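PDB 4BPS: chorismatase from Streptomyces hygroscopicus, which hydrolyses chorismate to pyruvate and a dihydroxylated cyclohexadiene carboxylic acid, a step in making the immunosuppressants FK506 and FK520. Local coordinates for residues 117-122 / 160-165; 134-139 / 338-343; 213-218 / 226-231. One frame throughout, in Å; residues are numbered along the deposited sequence.

Contact 1 (117-122 / 160-165); sequences ALYTNV and VGRAQA. With 3EB (3-(2-carboxyethyl)benzoic acid), chain B.
Y119 is the first residue of 117-122 to touch 160-165, and it does so at two levels. Near the backbone, its CB lies 3.3 Å from A165 CB, a close methylene-to-methyl fit. Farther out, R162 CD sits over one face of the tyrosine ring, 4.2 Å from Y119 CZ, so a single methylene of the arginine rests over that face. The next residue, T120, faces the same methyl through its backbone, with T120 N 3.8 Å from A165 CB. Its OG1, hydrogen-bonded to A116 O in its own helix, also accepts from a water that donates to A165 O as well. The axes of 117-122 and 160-165 approach to 8.2 Å; T120 and A165 form the closest CA pair, and the small side chain of A165 is consistent with this close approach.

R162 leaves its helix with CG anti to the backbone N (chi1 173°), and a bend at chi3 (60°) carries the guanidinium past the tyrosine to the ligand. There NH1 donates to 3EB OAD and NH2 to 3EB OAB, each at 2.8 Å, the first almost straight at 177°. With a leucine at this position, the benzoate carboxylate would probably be left without its two-pronged charged partner. A second water, in the guanidinium plane, accepts from R162 NH1 and donates to Y119 OH, whose other partner is N139. The chemistry implies a division of labour: apolar packing lines the closest approach of the helices, while the paired N-H groups of R162, an experimentally established substrate-binding residue, receive a carboxylate.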
loop_
_atom_site.group_PDB
_atom_site.type_symbol
_atom_site.label_atom_id
_atom_site.label_comp_id
_atom_site.label_asym_id
_atom_site.label_seq_id
_atom_site.Cartn_x
_atom_site.Cartn_y
_atom_site.Cartn_z
ATOM N N ALA A 117 -4.276 -13.117 -12.687
ATOM C CA ALA A 117 -3.259 -13.036 -13.728
ATOM C C ALA A 117 -2.226 -11.937 -13.419
ATOM O O ALA A 117 -1.029 -12.130 -13.595
ATOM C CB ALA A 117 -3.901 -12.821 -15.090
ATOM N N LEU A 118 -2.701 -10.790 -12.947
ATOM C CA LEU A 118 -1.837 -9.684 -12.599
ATOM C C LEU A 118 -0.884 -10.101 -11.483
ATOM O O LEU A 118 0.333 -9.917 -11.597
ATOM C CB LEU A 118 -2.730 -8.499 -12.192
ATOM C CG LEU A 118 -2.011 -7.221 -11.793
ATOM C CD1 LEU A 118 -2.898 -5.998 -12.052
ATOM C CD2 LEU A 118 -1.596 -7.273 -10.324
ATOM N N TYR A 119 -1.415 -10.690 -10.413
ATOM C CA TYR A 119 -0.543 -11.123 -9.323
ATOM C C TYR A 119 0.388 -12.256 -9.752
ATOM O O TYR A 119 1.536 -12.292 -9.339
ATOM C CB TYR A 119 -1.353 -11.500 -8.061
ATOM C CG TYR A 119 -1.460 -10.335 -7.100
ATOM C CD1 TYR A 119 -0.479 -10.123 -6.153
ATOM C CD2 TYR A 119 -2.505 -9.428 -7.179
ATOM C CE1 TYR A 119 -0.513 -9.020 -5.305
ATOM C CE2 TYR A 119 -2.541 -8.320 -6.342
ATOM C CZ TYR A 119 -1.550 -8.128 -5.395
ATOM O OH TYR A 119 -1.553 -7.025 -4.561
ATOM N N THR A 120 -0.095 -13.170 -10.597
ATOM C CA THR A 120 0.804 -14.187 -11.154
ATOM C C THR A 120 1.995 -13.525 -11.833
ATOM O O THR A 120 3.137 -13.941 -11.670
ATOM C CB THR A 120 0.069 -15.084 -12.143
ATOM O OG1 THR A 120 -0.853 -15.934 -11.445
ATOM C CG2 THR A 120 1.049 -15.978 -12.911
ATOM N N ASN A 121 1.707 -12.492 -12.609
ATOM C CA ASN A 121 2.759 -11.810 -13.344
ATOM C C ASN A 121 3.724 -11.087 -12.389
ATOM O O ASN A 121 4.938 -11.094 -12.620
ATOM C CB ASN A 121 2.172 -10.847 -14.375
ATOM C CG ASN A 121 1.516 -11.587 -15.527
ATOM O OD1 ASN A 121 1.851 -12.739 -15.791
ATOM N ND2 ASN A 121 0.559 -10.958 -16.176
ATOM N N VAL A 122 3.204 -10.507 -11.308
ATOM C CA VAL A 122 4.064 -9.900 -10.288
ATOM C C VAL A 122 4.978 -10.944 -9.632
ATOM O O VAL A 122 6.210 -10.747 -9.536
ATOM C CB VAL A 122 3.224 -9.153 -9.243
ATOM C CG1 VAL A 122 4.066 -8.724 -8.046
ATOM C CG2 VAL A 122 2.527 -7.938 -9.864
ATOM N N VAL A 160 -10.647 -12.798 -4.132
ATOM C CA VAL A 160 -10.622 -14.119 -4.757
ATOM C C VAL A 160 -9.420 -14.209 -5.709
ATOM O O VAL A 160 -8.659 -15.188 -5.685
ATOM C CB VAL A 160 -11.938 -14.406 -5.518
ATOM C CG1 VAL A 160 -11.806 -15.643 -6.400
ATOM C CG2 VAL A 160 -13.100 -14.573 -4.532
ATOM N N GLY A 161 -9.259 -13.212 -6.575
ATOM C CA GLY A 161 -8.166 -13.244 -7.526
ATOM C C GLY A 161 -6.779 -13.234 -6.899
ATOM O O GLY A 161 -5.884 -13.978 -7.306
ATOM N N ARG A 162 -6.590 -12.372 -5.903
ATOM C CA ARG A 162 -5.308 -12.348 -5.214
ATOM C C ARG A 162 -5.006 -13.706 -4.576
ATOM O O ARG A 162 -3.918 -14.243 -4.722
ATOM C CB ARG A 162 -5.303 -11.213 -4.196
ATOM C CG ARG A 162 -4.070 -11.202 -3.311
ATOM C CD ARG A 162 -3.953 -9.929 -2.455
ATOM N NE ARG A 162 -5.106 -9.773 -1.549
ATOM C CZ ARG A 162 -5.330 -8.691 -0.807
ATOM N NH1 ARG A 162 -4.479 -7.648 -0.826
ATOM N NH2 ARG A 162 -6.424 -8.633 -0.048
ATOM N N ALA A 163 -5.994 -14.270 -3.883
ATOM C CA ALA A 163 -5.818 -15.550 -3.214
ATOM C C ALA A 163 -5.487 -16.637 -4.236
ATOM O O ALA A 163 -4.635 -17.502 -3.977
ATOM C CB ALA A 163 -7.064 -15.909 -2.402
ATOM N N GLN A 164 -6.177 -16.630 -5.373
ATOM C CA GLN A 164 -5.917 -17.619 -6.420
ATOM C C GLN A 164 -4.480 -17.528 -6.923
ATOM O O GLN A 164 -3.836 -18.563 -7.157
ATOM C CB GLN A 164 -6.913 -17.459 -7.573
ATOM C CG GLN A 164 -6.776 -18.510 -8.662
ATOM C CD GLN A 164 -7.752 -18.273 -9.779
ATOM O OE1 GLN A 164 -8.945 -18.093 -9.524
ATOM N NE2 GLN A 164 -7.267 -18.272 -11.026
ATOM N N ALA A 165 -3.972 -16.310 -7.092
ATOM C CA ALA A 165 -2.597 -16.140 -7.551
ATOM C C ALA A 165 -1.597 -16.723 -6.545
ATOM O O ALA A 165 -0.582 -17.280 -6.957
ATOM C CB ALA A 165 -2.274 -14.693 -7.826
HETATM C C 3EB B . -8.466 -4.488 7.225
HETATM O O 3EB B . -8.877 -5.580 6.819
HETATM C CA 3EB B . -8.846 -3.195 6.559
HETATM O OAB 3EB B . -6.977 -6.081 1.040
HETATM O OAD 3EB B . -4.901 -5.363 0.729
HETATM C CAE 3EB B . -6.263 -3.006 4.956
HETATM C CAF 3EB B . -5.035 -3.206 4.337
HETATM C CAG 3EB B . -7.429 -3.542 4.408
HETATM C CAH 3EB B . -4.953 -3.931 3.160
HETATM C CAL 3EB B . -6.017 -5.358 1.374
HETATM C CAM 3EB B . -7.325 -4.287 3.233
HETATM C CAN 3EB B . -6.095 -4.505 2.611
HETATM O OXT 3EB B . -7.733 -4.376 8.280
HETATM C C2 3EB B . -8.799 -3.297 5.020
HETATM O O HOH W 1 -1.669 -7.046 -1.880
HETATM O O HOH W 2 0.809 -17.038 -9.441
#

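Contact 2 (134-139 / 338-343); sequences LARTWN and EIEGMV. With 3EB (3-(2-carboxyethyl)benzoic acid), chain B.
Beside the substrate pocket of this YjgF-fold enzyme, a buried polar cluster joins strand 133-142 of one beta-sheet to strand 337-343 of another. The strands are not hydrogen-bonded neighbours: their nearest CA pair, W138 and E340, is 10.5 Å apart, so side chains and a water span the gap. The bridge centres on E340. W138 donates NE1 to E340 OE2 at 2.8 Å with an angle of 162°; the acceptor is close to the indole plane, and the N-H reaches OE2 on its syn side, 25° out of the carboxylate plane. K297 forms a salt bridge to the same oxygen, while OE1 is held by hydroxyls of T180 and Y299, which should fix the carboxylate's rotation and favour its charged form.

R136 comes in beside this group, its NH1 3.6 Å from E340 CB. The salt bridge to the carboxylate is long, at 3.8 Å between R136 NH1 and E340 OE1. A bend at chi2 (-63°) brings the guanidinium of R136 against one face of the W138 indole, NH2 3.3 Å above the plane and offset toward the rim. I242 O accepts from NH1, T180 OG1 and T137 O from NH2. A classic beta bulge, A135 and R136 both facing L194, lies at this arginine.

The same strands also supply pocket residues: N139 on one and, on the other, E338, the proton acceptor, whose OE2 is 3.2 Å from 3EB CA. Farther along, a water accepts from R136 NE at 2.9 Å and donates to G341 O at 3.1 Å.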
loop_
_atom_site.group_PDB
_atom_site.type_symbol
_atom_site.label_atom_id
_atom_site.label_comp_id
_atom_site.label_asym_id
_atom_site.label_seq_id
_atom_site.Cartn_x
_atom_site.Cartn_y
_atom_site.Cartn_z
ATOM N N LEU A 134 8.868 -9.810 -1.416
ATOM C CA LEU A 134 8.003 -8.643 -1.508
ATOM C C LEU A 134 8.035 -7.862 -0.193
ATOM O O LEU A 134 8.019 -8.450 0.884
ATOM C CB LEU A 134 6.559 -9.044 -1.818
ATOM C CG LEU A 134 6.307 -9.502 -3.242
ATOM C CD1 LEU A 134 4.922 -10.149 -3.315
ATOM C CD2 LEU A 134 6.359 -8.313 -4.207
ATOM N N ALA A 135 8.079 -6.541 -0.316
ATOM C CA ALA A 135 8.239 -5.639 0.819
ATOM C C ALA A 135 7.015 -4.783 1.110
ATOM O O ALA A 135 6.839 -4.338 2.242
ATOM C CB ALA A 135 9.424 -4.705 0.582
ATOM N N ARG A 136 6.218 -4.496 0.083
ATOM C CA ARG A 136 5.074 -3.612 0.246
ATOM C C ARG A 136 4.228 -3.749 -1.004
ATOM O O ARG A 136 4.794 -3.778 -2.109
ATOM C CB ARG A 136 5.519 -2.151 0.415
ATOM C CG ARG A 136 4.813 -1.379 1.491
ATOM C CD ARG A 136 3.310 -1.193 1.269
ATOM N NE ARG A 136 2.718 -0.290 2.260
ATOM C CZ ARG A 136 1.427 -0.000 2.256
ATOM N NH1 ARG A 136 0.928 0.843 3.147
ATOM N NH2 ARG A 136 0.641 -0.572 1.369
ATOM N N THR A 137 2.911 -3.842 -0.878
ATOM C CA THR A 137 2.031 -3.812 -2.024
ATOM C C THR A 137 0.935 -2.778 -1.798
ATOM O O THR A 137 0.557 -2.488 -0.661
ATOM C CB THR A 137 1.363 -5.189 -2.290
ATOM O OG1 THR A 137 0.530 -5.546 -1.183
ATOM C CG2 THR A 137 2.393 -6.266 -2.558
ATOM N N TRP A 138 0.404 -2.248 -2.907
ATOM C CA TRP A 138 -0.769 -1.378 -2.851
ATOM C C TRP A 138 -1.721 -1.817 -3.952
ATOM O O TRP A 138 -1.291 -2.140 -5.063
ATOM C CB TRP A 138 -0.420 0.077 -3.107
ATOM C CG TRP A 138 0.427 0.782 -2.078
ATOM C CD1 TRP A 138 -0.014 1.656 -1.130
ATOM C CD2 TRP A 138 1.874 0.724 -1.942
ATOM N NE1 TRP A 138 1.058 2.159 -0.421
ATOM C CE2 TRP A 138 2.219 1.597 -0.886
ATOM C CE3 TRP A 138 2.895 0.041 -2.612
ATOM C CZ2 TRP A 138 3.547 1.814 -0.487
ATOM C CZ3 TRP A 138 4.209 0.255 -2.214
ATOM C CH2 TRP A 138 4.522 1.142 -1.165
ATOM N N ASN A 139 -3.010 -1.760 -3.643
ATOM C CA ASN A 139 -4.079 -2.094 -4.584
ATOM C C ASN A 139 -5.092 -0.961 -4.559
ATOM O O ASN A 139 -5.739 -0.718 -3.536
ATOM C CB ASN A 139 -4.776 -3.407 -4.189
ATOM C CG ASN A 139 -3.792 -4.530 -3.944
ATOM O OD1 ASN A 139 -3.335 -5.165 -4.885
ATOM N ND2 ASN A 139 -3.439 -4.765 -2.668
ATOM N N GLU A 338 -8.870 5.247 6.785
ATOM C CA GLU A 338 -7.702 4.414 7.032
ATOM C C GLU A 338 -6.448 5.267 6.876
ATOM O O GLU A 338 -6.471 6.289 6.182
ATOM C CB GLU A 338 -7.579 3.279 6.031
ATOM C CG GLU A 338 -8.541 2.177 6.247
ATOM C CD GLU A 338 -8.233 1.015 5.333
ATOM O OE1 GLU A 338 -7.658 1.256 4.226
ATOM O OE2 GLU A 338 -8.546 -0.131 5.677
ATOM N N ILE A 339 -5.361 4.829 7.502
ATOM C CA ILE A 339 -4.106 5.543 7.464
ATOM C C ILE A 339 -2.971 4.562 7.184
ATOM O O ILE A 339 -2.901 3.506 7.818
ATOM C CB ILE A 339 -3.833 6.261 8.798
ATOM C CG1 ILE A 339 -5.026 7.122 9.219
ATOM C CG2 ILE A 339 -2.569 7.115 8.704
ATOM C CD1 ILE A 339 -5.803 6.579 10.358
ATOM N N GLU A 340 -2.084 4.916 6.244
ATOM C CA GLU A 340 -0.845 4.190 6.029
ATOM C C GLU A 340 0.322 5.163 6.223
ATOM O O GLU A 340 0.151 6.382 6.206
ATOM C CB GLU A 340 -0.789 3.583 4.613
ATOM C CG GLU A 340 -0.762 4.610 3.506
ATOM C CD GLU A 340 -0.662 3.980 2.127
ATOM O OE1 GLU A 340 -1.599 3.262 1.724
ATOM O OE2 GLU A 340 0.374 4.202 1.425
ATOM N N GLY A 341 1.536 4.630 6.316
ATOM C CA GLY A 341 2.708 5.467 6.390
ATOM C C GLY A 341 3.946 4.601 6.590
ATOM O O GLY A 341 3.884 3.376 6.502
HETATM N N MSE A 342 5.069 5.234 6.921
HETATM C CA MSE A 342 6.318 4.482 7.092
HETATM C C MSE A 342 7.213 5.185 8.094
HETATM O O MSE A 342 7.048 6.374 8.387
HETATM C CB MSE A 342 7.049 4.292 5.754
HETATM C CG MSE A 342 7.521 5.573 5.103
HETATM SE SE MSE A 342 8.654 5.236 3.544
HETATM C CE MSE A 342 10.264 4.863 4.517
ATOM N N VAL A 343 8.170 4.439 8.628
ATOM C CA VAL A 343 9.251 5.018 9.408
ATOM C C VAL A 343 10.547 4.786 8.636
ATOM O O VAL A 343 10.937 3.648 8.373
ATOM C CB VAL A 343 9.349 4.386 10.808
ATOM C CG1 VAL A 343 10.428 5.086 11.640
ATOM C CG2 VAL A 343 8.018 4.497 11.525
HETATM C C 3EB B . -8.466 -4.488 7.225
HETATM O O 3EB B . -8.877 -5.580 6.819
HETATM C CA 3EB B . -8.846 -3.195 6.559
HETATM O OAB 3EB B . -6.977 -6.081 1.040
HETATM O OAD 3EB B . -4.901 -5.363 0.729
HETATM C CAE 3EB B . -6.263 -3.006 4.956
HETATM C CAF 3EB B . -5.035 -3.206 4.337
HETATM C CAG 3EB B . -7.429 -3.542 4.408
HETATM C CAH 3EB B . -4.953 -3.931 3.160
HETATM C CAL 3EB B . -6.017 -5.358 1.374
HETATM C CAM 3EB B . -7.325 -4.287 3.233
HETATM C CAN 3EB B . -6.095 -4.505 2.611
HETATM O OXT 3EB B . -7.733 -4.376 8.280
HETATM C C2 3EB B . -8.799 -3.297 5.020
HETATM O O HOH W 3 3.909 1.782 3.851
#

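Contact 3 (213-218 / 226-231); sequences HHYPTT and FARATW. With 3EB (3-(2-carboxyethyl)benzoic acid), chain B.
Y215 and R228 approach each other from opposite directions and meet at the tyrosine hydroxyl, which lies at the guanidinium edge, where R228 NH2 donates to Y215 OH at 2.9 Å. The bond is nearly linear, 177°, and the oxygen lies almost in the guanidinium plane, although the tyrosine ring itself is turned 41° from that plane. Y215 OH in turn donates to 3EB O at 2.7 Å, with the ligand oxygen in the plane of the ring. R228 completes the grip on the same carboxylate through NH1, which donates to 3EB OXT at 2.8 Å. One carboxylate oxygen thus goes to the phenol and the other to the arginine, while the direct bond between the two residues ties phenol and guanidinium together; both are experimentally established substrate-binding residues.

F226 supplies the flat surface beside this polar corner. Its CG stands between the backbone N and the carbonyl carbon (chi1 58°), and the ring extends over the ligand, with 3EB CAH 3.4 Å above its plane and over its centre. The contact of F226 CE1 with 3EB CAN, at 3.3 Å, is close. On the arginine, F226 CE2 lies 3.4 Å above the guanidinium plane toward its rim, so the phenyl group borders both the ligand's ring and the cation. Nearer the backbone, a water accepts from the N-H groups of H213 and F226.

In the fold, 213-218 belongs to the long connection between strands 201-204 and 229-232, and T218 O bonds R156 of helix 154-169. R228 and A229 both face I204 in a classic beta bulge, and R228 also pairs through its backbone with S243 of strand 239-249.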
loop_
_atom_site.group_PDB
_atom_site.type_symbol
_atom_site.label_atom_id
_atom_site.label_comp_id
_atom_site.label_asym_id
_atom_site.label_seq_id
_atom_site.Cartn_x
_atom_site.Cartn_y
_atom_site.Cartn_z
ATOM N N HIS A 213 -5.514 -13.213 6.597
ATOM C CA HIS A 213 -5.926 -14.440 5.913
ATOM C C HIS A 213 -6.593 -15.450 6.836
ATOM O O HIS A 213 -7.032 -16.504 6.383
ATOM C CB HIS A 213 -4.796 -15.054 5.073
ATOM C CG HIS A 213 -3.655 -15.628 5.834
ATOM N ND1 HIS A 213 -2.552 -14.883 6.210
ATOM C CD2 HIS A 213 -3.404 -16.909 6.195
ATOM C CE1 HIS A 213 -1.694 -15.685 6.821
ATOM N NE2 HIS A 213 -2.179 -16.916 6.821
ATOM N N HIS A 214 -6.715 -15.090 8.120
ATOM C CA HIS A 214 -7.522 -15.854 9.086
ATOM C C HIS A 214 -8.908 -15.254 9.299
ATOM O O HIS A 214 -9.657 -15.751 10.141
ATOM C CB HIS A 214 -6.803 -15.937 10.442
ATOM C CG HIS A 214 -5.527 -16.703 10.395
ATOM N ND1 HIS A 214 -4.652 -16.739 11.460
ATOM C CD2 HIS A 214 -4.977 -17.465 9.425
ATOM C CE1 HIS A 214 -3.607 -17.483 11.141
ATOM N NE2 HIS A 214 -3.782 -17.942 9.913
ATOM N N TYR A 215 -9.267 -14.202 8.578
ATOM C CA TYR A 215 -10.599 -13.651 8.719
ATOM C C TYR A 215 -11.666 -14.725 8.470
ATOM O O TYR A 215 -11.516 -15.581 7.601
ATOM C CB TYR A 215 -10.850 -12.511 7.743
ATOM C CG TYR A 215 -10.268 -11.136 8.070
ATOM C CD1 TYR A 215 -9.457 -10.903 9.187
ATOM C CD2 TYR A 215 -10.546 -10.064 7.245
ATOM C CE1 TYR A 215 -8.963 -9.643 9.433
ATOM C CE2 TYR A 215 -10.041 -8.800 7.466
ATOM C CZ TYR A 215 -9.240 -8.586 8.559
ATOM O OH TYR A 215 -8.681 -7.336 8.826
ATOM N N PRO A 216 -12.798 -14.614 9.173
ATOM C CA PRO A 216 -13.875 -15.591 8.992
ATOM C C PRO A 216 -14.585 -15.376 7.654
ATOM O O PRO A 216 -14.406 -14.361 6.964
ATOM C CB PRO A 216 -14.799 -15.290 10.175
ATOM C CG PRO A 216 -14.593 -13.829 10.448
ATOM C CD PRO A 216 -13.128 -13.610 10.205
ATOM N N THR A 217 -15.442 -16.324 7.308
ATOM C CA THR A 217 -15.964 -16.337 5.950
ATOM C C THR A 217 -17.010 -15.263 5.694
ATOM O O THR A 217 -17.376 -15.043 4.547
ATOM C CB THR A 217 -16.534 -17.711 5.567
ATOM O OG1 THR A 217 -17.636 -18.007 6.423
ATOM C CG2 THR A 217 -15.476 -18.805 5.667
ATOM N N THR A 218 -17.460 -14.574 6.739
ATOM C CA THR A 218 -18.278 -13.387 6.552
ATOM C C THR A 218 -17.673 -12.439 5.518
ATOM O O THR A 218 -18.403 -11.786 4.789
ATOM C CB THR A 218 -18.391 -12.612 7.880
ATOM O OG1 THR A 218 -18.588 -13.517 8.971
ATOM C CG2 THR A 218 -19.517 -11.607 7.799
ATOM N N PHE A 226 -2.368 -10.184 3.891
ATOM C CA PHE A 226 -1.377 -9.107 4.033
ATOM C C PHE A 226 -0.888 -9.056 5.472
ATOM O O PHE A 226 -1.630 -9.411 6.399
ATOM C CB PHE A 226 -1.908 -7.708 3.611
ATOM C CG PHE A 226 -3.128 -7.240 4.363
ATOM C CD1 PHE A 226 -4.414 -7.531 3.914
ATOM C CD2 PHE A 226 -2.995 -6.480 5.512
ATOM C CE1 PHE A 226 -5.521 -7.091 4.595
ATOM C CE2 PHE A 226 -4.104 -6.037 6.203
ATOM C CZ PHE A 226 -5.367 -6.357 5.757
ATOM N N ALA A 227 0.325 -8.540 5.651
ATOM C CA ALA A 227 0.873 -8.285 6.978
ATOM C C ALA A 227 0.440 -6.907 7.455
ATOM O O ALA A 227 0.068 -6.062 6.644
ATOM C CB ALA A 227 2.385 -8.349 6.934
ATOM N N ARG A 228 0.539 -6.642 8.758
ATOM C CA ARG A 228 0.130 -5.332 9.294
ATOM C C ARG A 228 1.256 -4.277 9.174
ATOM O O ARG A 228 0.985 -3.061 9.168
ATOM C CB ARG A 228 -0.384 -5.472 10.738
ATOM C CG ARG A 228 -1.546 -6.447 10.837
ATOM C CD ARG A 228 -2.768 -5.945 10.097
ATOM N NE ARG A 228 -3.779 -6.993 9.994
ATOM C CZ ARG A 228 -5.036 -6.757 9.628
ATOM N NH1 ARG A 228 -5.437 -5.527 9.344
ATOM N NH2 ARG A 228 -5.894 -7.770 9.560
ATOM N N ALA A 229 2.504 -4.728 9.041
ATOM C CA ALA A 229 3.665 -3.858 8.733
ATOM C C ALA A 229 4.777 -4.786 8.238
ATOM O O ALA A 229 4.681 -6.019 8.418
ATOM C CB ALA A 229 4.106 -3.091 9.970
ATOM N N THR A 230 5.816 -4.214 7.629
ATOM C CA THR A 230 6.972 -4.977 7.212
ATOM C C THR A 230 8.220 -4.172 7.524
ATOM O O THR A 230 8.297 -2.984 7.177
ATOM C CB THR A 230 6.933 -5.262 5.690
ATOM O OG1 THR A 230 5.776 -6.074 5.414
ATOM C CG2 THR A 230 8.191 -5.972 5.199
ATOM N N TRP A 231 9.186 -4.814 8.181
ATOM C CA TRP A 231 10.525 -4.254 8.349
ATOM C C TRP A 231 11.387 -4.745 7.190
ATOM O O TRP A 231 11.479 -5.957 6.959
ATOM C CB TRP A 231 11.157 -4.696 9.686
ATOM C CG TRP A 231 12.574 -4.204 9.748
ATOM C CD1 TRP A 231 13.699 -4.836 9.264
ATOM C CD2 TRP A 231 13.014 -2.919 10.197
ATOM N NE1 TRP A 231 14.814 -4.021 9.422
ATOM C CE2 TRP A 231 14.416 -2.840 9.990
ATOM C CE3 TRP A 231 12.358 -1.829 10.768
ATOM C CZ2 TRP A 231 15.154 -1.714 10.342
ATOM C CZ3 TRP A 231 13.095 -0.710 11.100
ATOM C CH2 TRP A 231 14.471 -0.669 10.899
HETATM C C 3EB B . -8.466 -4.488 7.225
HETATM O O 3EB B . -8.877 -5.580 6.819
HETATM C CA 3EB B . -8.846 -3.195 6.559
HETATM O OAB 3EB B . -6.977 -6.081 1.040
HETATM O OAD 3EB B . -4.901 -5.363 0.729
HETATM C CAE 3EB B . -6.263 -3.006 4.956
HETATM C CAF 3EB B . -5.035 -3.206 4.337
HETATM C CAG 3EB B . -7.429 -3.542 4.408
HETATM C CAH 3EB B . -4.953 -3.931 3.160
HETATM C CAL 3EB B . -6.017 -5.358 1.374
HETATM C CAM 3EB B . -7.325 -4.287 3.233
HETATM C CAN 3EB B . -6.095 -4.505 2.611
HETATM O OXT 3EB B . -7.733 -4.376 8.280
HETATM C C2 3EB B . -8.799 -3.297 5.020
HETATM O O HOH W 4 -2.753 -12.127 6.099
#

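How the contacts relate
All three contacts touch one ligand. Contact 1 holds its benzoate carboxylate and contact 3 its propionate carboxylate, from centres about 17 Å apart, and these two do not touch. Contact 2 lies near the centre of the chain and brings E338, the proton acceptor, to the propionate arm; the side chain of R228 is about 7 Å from that of E338. Contacts 1 and 2 meet directly through a probable hydrogen bond of 2.6 Å between Y119 OH and N139 OD1, and their segments alternate along the chain. Contacts 2 and 3 reach the same sheet and pack where A135 O is 3.6 Å from T230 CB. Y155 adds another hydrogen bond to the ligand.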